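Local coordinates for acetone carboxylase alpha subunit (Xanthobacter autotrophicus Py2, PDB 5M45), which belongs to the hydantoinase B/oxoprolinase family, carries a manganese site and assembles with other subunits into a six-chain complex, at residues V296-E301 / Q604-E609; V350-G355 / V405-A410; E696-E701 / R733-L738. All blocks are in the same frame, centred on the assembly; numbering follows the deposited sequence.

Contact 1. Residues V296-E301 / Q604-E609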
ATOM      1  N   VAL A 296      11.185   5.310 -23.649  1.00 12.55           N
ATOM      2  CA  VAL A 296      11.419   5.003 -22.235  1.00 12.60           C
ATOM      3  C   VAL A 296      12.943   4.895 -21.972  1.00 12.65           C
ATOM      4  O   VAL A 296      13.498   3.789 -21.985  1.00 12.41           O
ATOM      5  CB  VAL A 296      10.698   3.723 -21.816  1.00 12.75           C
ATOM      6  CG1 VAL A 296      10.872   3.477 -20.320  1.00 12.90           C
ATOM      7  CG2 VAL A 296       9.206   3.802 -22.154  1.00 12.57           C
ATOM      8  N   PRO A 297      13.614   6.055 -21.703  1.00 12.82           N
ATOM      9  CA  PRO A 297      15.073   6.075 -21.527  1.00 13.14           C
ATOM     10  C   PRO A 297      15.529   5.731 -20.084  1.00 13.15           C
ATOM     11  O   PRO A 297      16.100   6.587 -19.373  1.00 12.93           O
ATOM     12  CB  PRO A 297      15.460   7.495 -21.955  1.00 13.22           C
ATOM     13  CG  PRO A 297      14.269   8.327 -21.662  1.00 13.16           C
ATOM     14  CD  PRO A 297      13.089   7.417 -21.955  1.00 12.96           C
ATOM     15  N   TYR A 298      15.299   4.461 -19.679  1.00 13.06           N
ATOM     16  CA  TYR A 298      15.596   4.044 -18.300  1.00 13.24           C
ATOM     17  C   TYR A 298      17.055   3.647 -18.084  1.00 13.76           C
ATOM     18  O   TYR A 298      17.451   3.386 -16.950  1.00 14.28           O
ATOM     19  CB  TYR A 298      14.632   2.940 -17.815  1.00 12.94           C
ATOM     20  CG  TYR A 298      13.352   3.411 -17.119  1.00 12.55           C
ATOM     21  CD1 TYR A 298      12.743   4.639 -17.444  1.00 12.39           C
ATOM     22  CD2 TYR A 298      12.740   2.622 -16.151  1.00 12.35           C
ATOM     23  CE1 TYR A 298      11.566   5.047 -16.825  1.00 12.27           C
ATOM     24  CE2 TYR A 298      11.571   3.020 -15.523  1.00 12.30           C
ATOM     25  CZ  TYR A 298      10.984   4.234 -15.857  1.00 12.19           C
ATOM     26  OH  TYR A 298       9.823   4.643 -15.249  1.00 12.07           O
ATOM     27  N   ALA A 299      17.863   3.599 -19.132  1.00 14.19           N
ATOM     28  CA  ALA A 299      19.309   3.324 -18.982  1.00 14.54           C
ATOM     29  C   ALA A 299      20.090   4.478 -18.331  1.00 15.06           C
ATOM     30  O   ALA A 299      21.124   4.225 -17.701  1.00 15.23           O
ATOM     31  CB  ALA A 299      19.951   2.917 -20.310  1.00 14.57           C
ATOM     32  N   HIS A 300      19.593   5.717 -18.466  1.00 15.41           N
ATOM     33  CA  HIS A 300      20.319   6.914 -18.012  1.00 16.14           C
ATOM     34  C   HIS A 300      20.524   6.872 -16.472  1.00 16.71           C
ATOM     35  O   HIS A 300      19.637   6.421 -15.733  1.00 16.02           O
ATOM     36  CB  HIS A 300      19.513   8.187 -18.394  1.00 15.92           C
ATOM     37  CG  HIS A 300      20.293   9.461 -18.343  1.00 16.03           C
ATOM     38  ND1 HIS A 300      20.483  10.176 -17.187  1.00 16.18           N
ATOM     39  CD2 HIS A 300      20.874  10.194 -19.325  1.00 16.29           C
ATOM     40  CE1 HIS A 300      21.168  11.280 -17.439  1.00 16.24           C
ATOM     41  NE2 HIS A 300      21.432  11.306 -18.728  1.00 16.14           N
ATOM     42  N   GLU A 301      21.652   7.393 -16.013  1.00 18.13           N
ATOM     43  CA  GLU A 301      21.966   7.395 -14.583  1.00 19.52           C
ATOM     44  C   GLU A 301      20.990   8.182 -13.685  1.00 18.35           C
ATOM     45  O   GLU A 301      20.900   7.913 -12.495  1.00 18.36           O
ATOM     46  CB  GLU A 301      23.411   7.855 -14.319  1.00 21.85           C
ATOM     47  CG  GLU A 301      23.684   9.320 -14.655  1.00 24.71           C
ATOM     48  CD  GLU A 301      24.990   9.867 -14.068  1.00 27.80           C
ATOM     49  OE1 GLU A 301      25.548  10.786 -14.720  1.00 32.00           O
ATOM     50  OE2 GLU A 301      25.425   9.422 -12.950  1.00 30.88           O
ATOM     51  N   GLN A 604      17.060  14.195 -21.444  1.00 13.87           N
ATOM     52  CA  GLN A 604      16.546  13.239 -20.477  1.00 13.75           C
ATOM     53  C   GLN A 604      15.241  13.758 -19.830  1.00 13.49           C
ATOM     54  O   GLN A 604      15.242  14.386 -18.772  1.00 13.44           O
ATOM     55  CB  GLN A 604      17.648  12.915 -19.438  1.00 14.03           C
ATOM     56  CG  GLN A 604      17.350  11.733 -18.531  1.00 13.90           C
ATOM     57  CD  GLN A 604      17.117  10.455 -19.297  1.00 13.92           C
ATOM     58  OE1 GLN A 604      17.723  10.234 -20.332  1.00 14.35           O
ATOM     59  NE2 GLN A 604      16.243   9.592 -18.786  1.00 13.68           N
ATOM     60  N   ALA A 605      14.130  13.505 -20.515  1.00 13.12           N
ATOM     61  CA  ALA A 605      12.828  14.061 -20.127  1.00 12.96           C
ATOM     62  C   ALA A 605      12.085  13.245 -19.068  1.00 12.77           C
ATOM     63  O   ALA A 605      10.981  13.612 -18.667  1.00 12.56           O
ATOM     64  CB  ALA A 605      11.967  14.258 -21.373  1.00 12.89           C
ATOM     65  N   ILE A 606      12.681  12.139 -18.652  1.00 12.84           N
ATOM     66  CA  ILE A 606      12.220  11.289 -17.532  1.00 13.00           C
ATOM     67  C   ILE A 606      13.348  11.145 -16.510  1.00 12.80           C
ATOM     68  O   ILE A 606      14.466  10.753 -16.854  1.00 12.34           O
ATOM     69  CB  ILE A 606      11.878   9.846 -17.962  1.00 13.27           C
ATOM     70  CG1 ILE A 606      10.791   9.860 -18.992  1.00 13.42           C
ATOM     71  CG2 ILE A 606      11.419   9.038 -16.722  1.00 13.38           C
ATOM     72  CD1 ILE A 606      10.473   8.469 -19.560  1.00 13.63           C
ATOM     73  N   THR A 607      13.040  11.474 -15.257  1.00 12.77           N
ATOM     74  CA  THR A 607      13.972  11.309 -14.150  1.00 12.74           C
ATOM     75  C   THR A 607      13.239  10.813 -12.890  1.00 12.76           C
ATOM     76  O   THR A 607      12.015  10.858 -12.820  1.00 12.47           O
ATOM     77  CB  THR A 607      14.726  12.612 -13.795  1.00 12.82           C
ATOM     78  OG1 THR A 607      13.803  13.601 -13.325  1.00 12.87           O
ATOM     79  CG2 THR A 607      15.521  13.177 -14.972  1.00 12.85           C
ATOM     80  N   THR A 608      14.012  10.331 -11.917  1.00 13.08           N
ATOM     81  CA  THR A 608      13.523  10.095 -10.561  1.00 13.35           C
ATOM     82  C   THR A 608      13.945  11.269  -9.684  1.00 13.78           C
ATOM     83  O   THR A 608      14.801  12.079 -10.085  1.00 13.96           O
ATOM     84  CB  THR A 608      14.067   8.772  -9.961  1.00 13.44           C
ATOM     85  OG1 THR A 608      15.511   8.743  -9.999  1.00 13.43           O
ATOM     86  CG2 THR A 608      13.509   7.592 -10.764  1.00 13.29           C
ATOM     87  N   GLU A 609      13.377  11.339  -8.496  1.00 14.11           N
ATOM     88  CA  GLU A 609      13.541  12.490  -7.605  1.00 14.81           C
ATOM     89  C   GLU A 609      15.018  12.864  -7.318  1.00 14.91           C
ATOM     90  O   GLU A 609      15.869  11.985  -7.123  1.00 14.45           O
ATOM     91  CB  GLU A 609      12.684  12.365  -6.321  1.00 15.53           C
ATOM     92  CG  GLU A 609      13.157  11.430  -5.228  1.00 16.22           C
ATOM     93  CD  GLU A 609      12.169  11.341  -4.024  1.00 16.94           C
ATOM     94  OE1 GLU A 609      11.894  10.200  -3.568  1.00 18.15           O
ATOM     95  OE2 GLU A 609      11.674  12.378  -3.516  1.00 16.94           O
TER
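Pro297 and Gln604 are joined by the one hydrogen bond between the two segments: Gln604 NE2 donates to Pro297 O at 3.1 Å, with an N-H...O angle of 152°. The same NE2 also donates to Ile606 O (2.9 Å) in its own segment. These two bonds occupy the amide nitrogen and fix the rotation of the carboxamide.

That carboxamide lies against the His300 ring, the amide and ring planes only 22° apart. Gln604 CG sits over the centre of the ring in a CH-pi contact, 3.7 Å from the centroid, while Gln604 OE1 passes His300 CD2 at 3.3 Å. The bend of Gln604 at its second torsion (chi2 58°) carries the amide past the ring to Pro297. His300 ND1 is bonded to Asp302 N.

Pro297, on strand 286-297, is the centre of an inverse gamma turn, closed by a weak bond from Tyr298 N to Val296 O. The 604-609 loop, between strands 598-602 and 610-612, meets this turn.

The apolar contacts belong to Ile606, whose two methyls diverge. Ile606 CD1 reaches Pro297 CD (3.7 Å), and Ile606 CG2 approaches Tyr298 CE1 obliquely at 4.0 Å. Tyr298 OH bonds to Tyr345 OH.

Contact 2. Residues V350-G355 / V405-A410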
ATOM      1  N   VAL A 350      -9.733  -1.865 -20.459  1.00 12.25           N
ATOM      2  CA  VAL A 350     -10.753  -0.865 -20.141  1.00 12.22           C
ATOM      3  C   VAL A 350     -10.253   0.576 -20.326  1.00 11.98           C
ATOM      4  O   VAL A 350     -10.933   1.375 -20.989  1.00 11.91           O
ATOM      5  CB  VAL A 350     -11.304  -1.042 -18.693  1.00 12.45           C
ATOM      6  CG1 VAL A 350     -12.211   0.114 -18.317  1.00 12.56           C
ATOM      7  CG2 VAL A 350     -12.049  -2.379 -18.528  1.00 12.64           C
ATOM      8  N   SER A 351      -9.116   0.940 -19.723  1.00 11.55           N
ATOM      9  CA  SER A 351      -8.610   2.303 -19.883  1.00 11.32           C
ATOM     10  C   SER A 351      -8.220   2.603 -21.351  1.00 11.28           C
ATOM     11  O   SER A 351      -8.468   3.701 -21.839  1.00 10.68           O
ATOM     12  CB  SER A 351      -7.435   2.572 -18.933  1.00 11.22           C
ATOM     13  OG  SER A 351      -6.341   1.667 -19.153  1.00 11.21           O
ATOM     14  N   PHE A 352      -7.610   1.621 -22.034  1.00 11.31           N
ATOM     15  CA  PHE A 352      -7.254   1.808 -23.423  1.00 11.51           C
ATOM     16  C   PHE A 352      -8.469   2.068 -24.334  1.00 11.65           C
ATOM     17  O   PHE A 352      -8.475   3.044 -25.092  1.00 11.75           O
ATOM     18  CB  PHE A 352      -6.443   0.617 -23.960  1.00 11.68           C
ATOM     19  CG  PHE A 352      -5.910   0.828 -25.363  1.00 11.77           C
ATOM     20  CD1 PHE A 352      -4.755   1.559 -25.562  1.00 11.85           C
ATOM     21  CD2 PHE A 352      -6.571   0.326 -26.442  1.00 11.92           C
ATOM     22  CE1 PHE A 352      -4.267   1.786 -26.861  1.00 11.87           C
ATOM     23  CE2 PHE A 352      -6.064   0.507 -27.752  1.00 12.19           C
ATOM     24  CZ  PHE A 352      -4.930   1.258 -27.954  1.00 12.04           C
ATOM     25  N   THR A 353      -9.493   1.231 -24.245  1.00 11.86           N
ATOM     26  CA  THR A 353     -10.692   1.360 -25.085  1.00 11.86           C
ATOM     27  C   THR A 353     -11.614   2.547 -24.668  1.00 12.02           C
ATOM     28  O   THR A 353     -12.258   3.199 -25.547  1.00 12.06           O
ATOM     29  CB  THR A 353     -11.493   0.054 -25.151  1.00 12.01           C
ATOM     30  OG1 THR A 353     -11.953  -0.329 -23.849  1.00 11.97           O
ATOM     31  CG2 THR A 353     -10.661  -1.079 -25.791  1.00 11.98           C
ATOM     32  N   SER A 354     -11.677   2.833 -23.367  1.00 11.88           N
ATOM     33  CA  SER A 354     -12.406   4.023 -22.864  1.00 11.97           C
ATOM     34  C   SER A 354     -11.808   5.341 -23.401  1.00 11.84           C
ATOM     35  O   SER A 354     -12.560   6.280 -23.731  1.00 11.80           O
ATOM     36  CB  SER A 354     -12.526   4.041 -21.333  1.00 11.95           C
ATOM     37  OG  SER A 354     -13.264   2.908 -20.888  1.00 12.18           O
ATOM     38  N   GLY A 355     -10.478   5.395 -23.533  1.00 11.66           N
ATOM     39  CA  GLY A 355      -9.842   6.551 -24.150  1.00 11.80           C
ATOM     40  C   GLY A 355     -10.154   6.729 -25.636  1.00 11.98           C
ATOM     41  O   GLY A 355     -10.256   7.867 -26.126  1.00 12.16           O
ATOM     42  N   VAL A 405      -1.701   8.155 -24.454  1.00 11.53           N
ATOM     43  CA  VAL A 405      -1.876   9.368 -25.298  1.00 11.75           C
ATOM     44  C   VAL A 405      -1.039   9.286 -26.588  1.00 11.96           C
ATOM     45  O   VAL A 405      -1.382   9.941 -27.595  1.00 11.96           O
ATOM     46  CB  VAL A 405      -1.566  10.691 -24.553  1.00 11.77           C
ATOM     47  CG1 VAL A 405      -2.359  10.792 -23.260  1.00 11.77           C
ATOM     48  CG2 VAL A 405      -0.084  10.858 -24.281  1.00 11.83           C
ATOM     49  N   SER A 406       0.026   8.461 -26.550  1.00 11.94           N
ATOM     50  CA  SER A 406       0.932   8.279 -27.671  1.00 11.87           C
ATOM     51  C   SER A 406       0.379   7.259 -28.704  1.00 11.99           C
ATOM     52  O   SER A 406       0.735   7.316 -29.878  1.00 11.77           O
ATOM     53  CB  SER A 406       2.312   7.810 -27.150  1.00 11.83           C
ATOM     54  OG  SER A 406       2.955   8.787 -26.328  1.00 11.87           O
ATOM     55  N   ALA A 407      -0.486   6.344 -28.264  1.00 11.98           N
ATOM     56  CA  ALA A 407      -1.203   5.428 -29.165  1.00 12.28           C
ATOM     57  C   ALA A 407      -2.489   6.028 -29.739  1.00 12.33           C
ATOM     58  O   ALA A 407      -2.784   5.827 -30.916  1.00 12.43           O
ATOM     59  CB  ALA A 407      -1.515   4.136 -28.422  1.00 12.27           C
ATOM     60  N   TRP A 408      -3.240   6.799 -28.944  1.00 12.29           N
ATOM     61  CA  TRP A 408      -4.529   7.356 -29.408  1.00 12.37           C
ATOM     62  C   TRP A 408      -4.378   8.397 -30.536  1.00 12.46           C
ATOM     63  O   TRP A 408      -5.258   8.498 -31.413  1.00 12.59           O
ATOM     64  CB  TRP A 408      -5.349   7.957 -28.268  1.00 12.29           C
ATOM     65  CG  TRP A 408      -5.772   7.010 -27.175  1.00 12.44           C
ATOM     66  CD1 TRP A 408      -6.093   5.699 -27.301  1.00 12.65           C
ATOM     67  CD2 TRP A 408      -5.931   7.333 -25.779  1.00 12.40           C
ATOM     68  NE1 TRP A 408      -6.421   5.157 -26.061  1.00 12.52           N
ATOM     69  CE2 TRP A 408      -6.318   6.152 -25.119  1.00 12.47           C
ATOM     70  CE3 TRP A 408      -5.768   8.504 -25.031  1.00 12.41           C
ATOM     71  CZ2 TRP A 408      -6.557   6.112 -23.748  1.00 12.39           C
ATOM     72  CZ3 TRP A 408      -6.033   8.460 -23.660  1.00 12.57           C
ATOM     73  CH2 TRP A 408      -6.400   7.272 -23.029  1.00 12.41           C
ATOM     74  N   THR A 409      -3.289   9.154 -30.529  1.00 12.41           N
ATOM     75  CA  THR A 409      -3.086  10.236 -31.508  1.00 12.74           C
ATOM     76  C   THR A 409      -3.171   9.766 -32.976  1.00 12.87           C
ATOM     77  O   THR A 409      -3.722  10.468 -33.817  1.00 12.72           O
ATOM     78  CB  THR A 409      -1.802  11.045 -31.221  1.00 13.03           C
ATOM     79  OG1 THR A 409      -1.790  12.268 -31.984  1.00 13.34           O
ATOM     80  CG2 THR A 409      -0.566  10.225 -31.510  1.00 13.21           C
ATOM     81  N   ALA A 410      -2.668   8.564 -33.269  1.00 13.06           N
ATOM     82  CA  ALA A 410      -2.707   8.027 -34.637  1.00 13.40           C
ATOM     83  C   ALA A 410      -4.136   7.791 -35.157  1.00 13.75           C
ATOM     84  O   ALA A 410      -4.370   7.884 -36.358  1.00 13.73           O
ATOM     85  CB  ALA A 410      -1.902   6.750 -34.723  1.00 13.49           C
TER
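The indole of Trp408 reaches across to helix 350-355 and meets it in two ways, with one face and with its nitrogen-bearing edge. One face rests on Gly355, whose CA is 3.3 Å from Trp408 CZ2 and makes a CH-pi contact with the six-membered ring, 3.8 Å from that ring's centroid; the lack of a side chain at Gly355 is what lets the indole settle on the helix backbone. At the edge, Trp408 NE1 donates to Phe352 O at 3.1 Å. The oxygen receives it on a lone pair in the carbonyl plane, but the bond is bent, with an N-H...O angle of 139°.

With CG anti to the backbone N (chi1 -174°), the Phe352 ring is brought up to helix 405-410. It takes Trp408 NE1 over one face, near the rim, and the two ring systems are tilted obliquely, their planes 43° apart. At the ring edge, Phe352 CE1 is 3.9 Å from Ala407 CB.

The helices run in the same general direction but at a clear angle, their short axes 10.6 Å apart at closest approach. Trp401 and Ile110 pack on Trp408. Ala407 touches Ala318 of strand 313-324 and Phe334 meets Phe352 edge-to-face, so the two helices lie side by side against that sheet.

Contact 3. Residues E696-E701 / R733-L738. Unlike the reference sequence in segment 733-738: Asp737 (reference Ser).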
ATOM      1  N   GLU A 696      15.359   2.358 -53.843  1.00 21.61           N
ATOM      2  CA  GLU A 696      16.779   2.505 -53.574  1.00 22.40           C
ATOM      3  C   GLU A 696      17.035   2.673 -52.081  1.00 20.84           C
ATOM      4  O   GLU A 696      17.898   2.004 -51.532  1.00 20.73           O
ATOM      5  CB  GLU A 696      17.380   3.660 -54.397  1.00 23.58           C
ATOM      6  CG  GLU A 696      17.497   3.308 -55.870  1.00 25.62           C
ATOM      7  CD  GLU A 696      18.423   2.152 -56.175  1.00 27.27           C
ATOM      8  OE1 GLU A 696      19.337   1.821 -55.369  1.00 28.59           O
ATOM      9  OE2 GLU A 696      18.236   1.559 -57.252  1.00 29.54           O
ATOM     10  N   TRP A 697      16.291   3.541 -51.419  1.00 19.55           N
ATOM     11  CA  TRP A 697      16.421   3.697 -49.953  1.00 19.31           C
ATOM     12  C   TRP A 697      16.107   2.341 -49.250  1.00 18.79           C
ATOM     13  O   TRP A 697      16.831   1.955 -48.317  1.00 18.22           O
ATOM     14  CB  TRP A 697      15.532   4.845 -49.396  1.00 19.45           C
ATOM     15  CG  TRP A 697      15.446   4.782 -47.890  1.00 19.68           C
ATOM     16  CD1 TRP A 697      16.380   5.213 -47.020  1.00 20.12           C
ATOM     17  CD2 TRP A 697      14.430   4.146 -47.104  1.00 19.94           C
ATOM     18  NE1 TRP A 697      16.014   4.902 -45.736  1.00 20.15           N
ATOM     19  CE2 TRP A 697      14.830   4.232 -45.763  1.00 20.17           C
ATOM     20  CE3 TRP A 697      13.235   3.485 -47.405  1.00 20.66           C
ATOM     21  CZ2 TRP A 697      14.071   3.706 -44.713  1.00 20.37           C
ATOM     22  CZ3 TRP A 697      12.457   2.983 -46.350  1.00 20.24           C
ATOM     23  CH2 TRP A 697      12.879   3.104 -45.033  1.00 20.01           C
ATOM     24  N   MET A 698      15.056   1.641 -49.692  1.00 18.30           N
ATOM     25  CA  MET A 698      14.706   0.326 -49.138  1.00 18.75           C
ATOM     26  C   MET A 698      15.840  -0.707 -49.214  1.00 19.27           C
ATOM     27  O   MET A 698      16.064  -1.460 -48.256  1.00 19.00           O
ATOM     28  CB  MET A 698      13.433  -0.238 -49.775  1.00 19.16           C
ATOM     29  CG  MET A 698      12.143   0.397 -49.271  1.00 19.14           C
ATOM     30  SD  MET A 698      10.715  -0.177 -50.180  1.00 20.37           S
ATOM     31  CE  MET A 698      10.670  -1.940 -49.880  1.00 21.05           C
ATOM     32  N   LYS A 699      16.571  -0.715 -50.326  1.00 19.83           N
ATOM     33  CA  LYS A 699      17.696  -1.623 -50.506  1.00 21.30           C
ATOM     34  C   LYS A 699      18.750  -1.452 -49.390  1.00 21.18           C
ATOM     35  O   LYS A 699      19.231  -2.470 -48.787  1.00 22.32           O
ATOM     36  CB  LYS A 699      18.311  -1.379 -51.898  1.00 22.55           C
ATOM     37  CG  LYS A 699      19.357  -2.344 -52.327  1.00 24.68           C
ATOM     38  CD  LYS A 699      19.945  -1.903 -53.679  1.00 26.33           C
ATOM     39  CE  LYS A 699      21.218  -2.725 -53.981  1.00 27.94           C
ATOM     40  NZ  LYS A 699      21.464  -2.936 -55.449  1.00 29.06           N
ATOM     41  N   GLY A 700      19.092  -0.197 -49.077  1.00 20.39           N
ATOM     42  CA  GLY A 700      20.076   0.080 -48.009  1.00 20.02           C
ATOM     43  C   GLY A 700      19.559  -0.218 -46.587  1.00 19.47           C
ATOM     44  O   GLY A 700      20.318  -0.706 -45.716  1.00 19.27           O
ATOM     45  N   GLU A 701      18.284   0.092 -46.335  1.00 18.85           N
ATOM     46  CA  GLU A 701      17.686  -0.216 -45.027  1.00 18.46           C
ATOM     47  C   GLU A 701      17.582  -1.738 -44.767  1.00 18.34           C
ATOM     48  O   GLU A 701      17.889  -2.207 -43.661  1.00 17.48           O
ATOM     49  CB  GLU A 701      16.329   0.469 -44.874  1.00 18.47           C
ATOM     50  CG  GLU A 701      15.752   0.437 -43.453  1.00 18.54           C
ATOM     51  CD  GLU A 701      16.412   1.433 -42.478  1.00 19.19           C
ATOM     52  OE1 GLU A 701      17.495   1.982 -42.741  1.00 21.64           O
ATOM     53  OE2 GLU A 701      15.860   1.713 -41.426  1.00 18.22           O
ATOM     54  N   ARG A 733       8.544  -9.477 -42.443  1.00 16.90           N
ATOM     55  CA  ARG A 733       9.395 -10.367 -43.249  1.00 17.42           C
ATOM     56  C   ARG A 733       9.073 -10.267 -44.728  1.00 18.20           C
ATOM     57  O   ARG A 733       9.988 -10.287 -45.553  1.00 18.69           O
ATOM     58  CB  ARG A 733       9.285 -11.861 -42.822  1.00 17.49           C
ATOM     59  CG  ARG A 733       9.903 -12.165 -41.467  1.00 17.12           C
ATOM     60  CD  ARG A 733       9.614 -13.592 -41.001  1.00 17.54           C
ATOM     61  NE  ARG A 733      10.377 -13.942 -39.809  1.00 17.27           N
ATOM     62  CZ  ARG A 733      11.645 -14.357 -39.777  1.00 17.91           C
ATOM     63  NH1 ARG A 733      12.357 -14.520 -40.884  1.00 18.25           N
ATOM     64  NH2 ARG A 733      12.237 -14.599 -38.589  1.00 17.75           N
ATOM     65  N   THR A 734       7.788 -10.191 -45.052  1.00 18.13           N
ATOM     66  CA  THR A 734       7.346 -10.080 -46.426  1.00 18.76           C
ATOM     67  C   THR A 734       7.744  -8.718 -47.015  1.00 18.32           C
ATOM     68  O   THR A 734       8.254  -8.654 -48.127  1.00 18.72           O
ATOM     69  CB  THR A 734       5.809 -10.265 -46.552  1.00 19.15           C
ATOM     70  OG1 THR A 734       5.453 -11.548 -46.059  1.00 19.98           O
ATOM     71  CG2 THR A 734       5.351 -10.200 -47.989  1.00 20.13           C
ATOM     72  N   PHE A 735       7.503  -7.652 -46.255  1.00 17.58           N
ATOM     73  CA  PHE A 735       7.780  -6.308 -46.723  1.00 17.41           C
ATOM     74  C   PHE A 735       9.271  -6.148 -47.065  1.00 17.39           C
ATOM     75  O   PHE A 735       9.613  -5.569 -48.097  1.00 17.33           O
ATOM     76  CB  PHE A 735       7.365  -5.214 -45.730  1.00 16.85           C
ATOM     77  CG  PHE A 735       7.653  -3.829 -46.253  1.00 16.74           C
ATOM     78  CD1 PHE A 735       6.758  -3.189 -47.121  1.00 17.09           C
ATOM     79  CD2 PHE A 735       8.889  -3.212 -45.975  1.00 16.38           C
ATOM     80  CE1 PHE A 735       7.056  -1.958 -47.659  1.00 17.08           C
ATOM     81  CE2 PHE A 735       9.192  -1.975 -46.509  1.00 16.44           C
ATOM     82  CZ  PHE A 735       8.275  -1.347 -47.362  1.00 16.93           C
ATOM     83  N   TRP A 736      10.133  -6.631 -46.162  1.00 17.09           N
ATOM     84  CA  TRP A 736      11.594  -6.517 -46.324  1.00 17.38           C
ATOM     85  C   TRP A 736      12.266  -7.703 -47.045  1.00 18.15           C
ATOM     86  O   TRP A 736      13.509  -7.755 -47.154  1.00 18.39           O
ATOM     87  CB  TRP A 736      12.244  -6.285 -44.955  1.00 16.86           C
ATOM     88  CG  TRP A 736      11.947  -4.938 -44.345  1.00 16.27           C
ATOM     89  CD1 TRP A 736      11.259  -4.688 -43.196  1.00 15.73           C
ATOM     90  CD2 TRP A 736      12.349  -3.658 -44.858  1.00 16.38           C
ATOM     91  NE1 TRP A 736      11.201  -3.350 -42.963  1.00 15.63           N
ATOM     92  CE2 TRP A 736      11.869  -2.684 -43.967  1.00 15.95           C
ATOM     93  CE3 TRP A 736      13.065  -3.249 -45.993  1.00 16.84           C
ATOM     94  CZ2 TRP A 736      12.084  -1.300 -44.165  1.00 16.02           C
ATOM     95  CZ3 TRP A 736      13.284  -1.868 -46.181  1.00 16.89           C
ATOM     96  CH2 TRP A 736      12.787  -0.923 -45.281  1.00 16.32           C
ATOM     97  N   ASP A 737      11.457  -8.642 -47.534  1.00 19.09           N
ATOM     98  CA  ASP A 737      11.941  -9.826 -48.291  1.00 19.95           C
ATOM     99  C   ASP A 737      13.042 -10.567 -47.523  1.00 20.01           C
ATOM    100  O   ASP A 737      14.127 -10.825 -48.051  1.00 20.72           O
ATOM    101  CB  ASP A 737      12.375  -9.369 -49.679  1.00 20.85           C
ATOM    102  CG  ASP A 737      12.737 -10.518 -50.614  1.00 22.44           C
ATOM    103  OD1 ASP A 737      12.095 -11.584 -50.560  1.00 23.07           O
ATOM    104  OD2 ASP A 737      13.684 -10.342 -51.452  1.00 23.09           O
ATOM    105  N   LEU A 738      12.788 -10.862 -46.253  1.00 19.60           N
ATOM    106  CA  LEU A 738      13.806 -11.491 -45.383  1.00 19.65           C
ATOM    107  C   LEU A 738      13.742 -13.017 -45.503  1.00 20.38           C
ATOM    108  O   LEU A 738      12.669 -13.576 -45.549  1.00 19.81           O
ATOM    109  CB  LEU A 738      13.639 -11.076 -43.919  1.00 18.79           C
ATOM    110  CG  LEU A 738      13.664  -9.546 -43.697  1.00 18.25           C
ATOM    111  CD1 LEU A 738      13.285  -9.191 -42.272  1.00 17.84           C
ATOM    112  CD2 LEU A 738      15.025  -8.952 -44.044  1.00 18.41           C
TER
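The turn that presents Trp736 to Met698 and Glu701 is closed by a 2.9 Å hydrogen bond from Leu738 N to Arg733 O. With a weak second bond from Asp737 N to Thr734 O and a positive phi at Asp737 (52°), a position that departs from the reference sequence, this is a Schellman motif ending helix 726-735. It is met by helix 694-706, so the contact joins the first and last of the chain's last three helices. Arg702 secures the turn by bonding to the carbonyl oxygens of Trp736 and Asp737.

The Trp736 indole enters edge first. Trp736 CZ3 lies 3.5 Å from Met698 O, near the indole plane, and 3.9 Å from Met698 CB. Further along the rim, Trp736 CH2 touches Glu701 CG at 3.7 Å and Trp697 CH2 at 4.0 Å. The Glu701 carboxylate continues past the indole, and its OE2 bonds to the backbone of the chain of another protein; side chains of that chain also pack on Trp697, Met698 and Phe735.

Phe735 backs the indole within its own segment, with CD2 over the centre of one Trp736 face. Its outer end makes a Met-aromatic contact, Met698 SD standing oblique to the Phe735 ring, 5.0 Å from its centroid. The bend at the end of the methionine (chi3 62°) swings the methyl to the phenyl, leaving Met698 CE 3.5 Å from Phe735 CZ.

From the N terminus, the chain first reaches 296-301, and contact 1 is completed only some 300 residues later at 604-609, tying strand 286-297 to the loop between strands 598-602 and 610-612. Contact 2 opens and closes within that long excursion, joining helices 349-361 and 401-422, so the two are nested. Their nearest atoms are about 9 Å apart and do not touch. Contact 3 follows in series and closes a short, mostly helical loop near the C-terminal end, tying helix 694-706 to the end of helix 726-735, about 19 Å from contact 1 and 18 Å from contact 2 between nearest atoms. Contact 2 lies deep in the chain, whereas contact 3 lies at its surface.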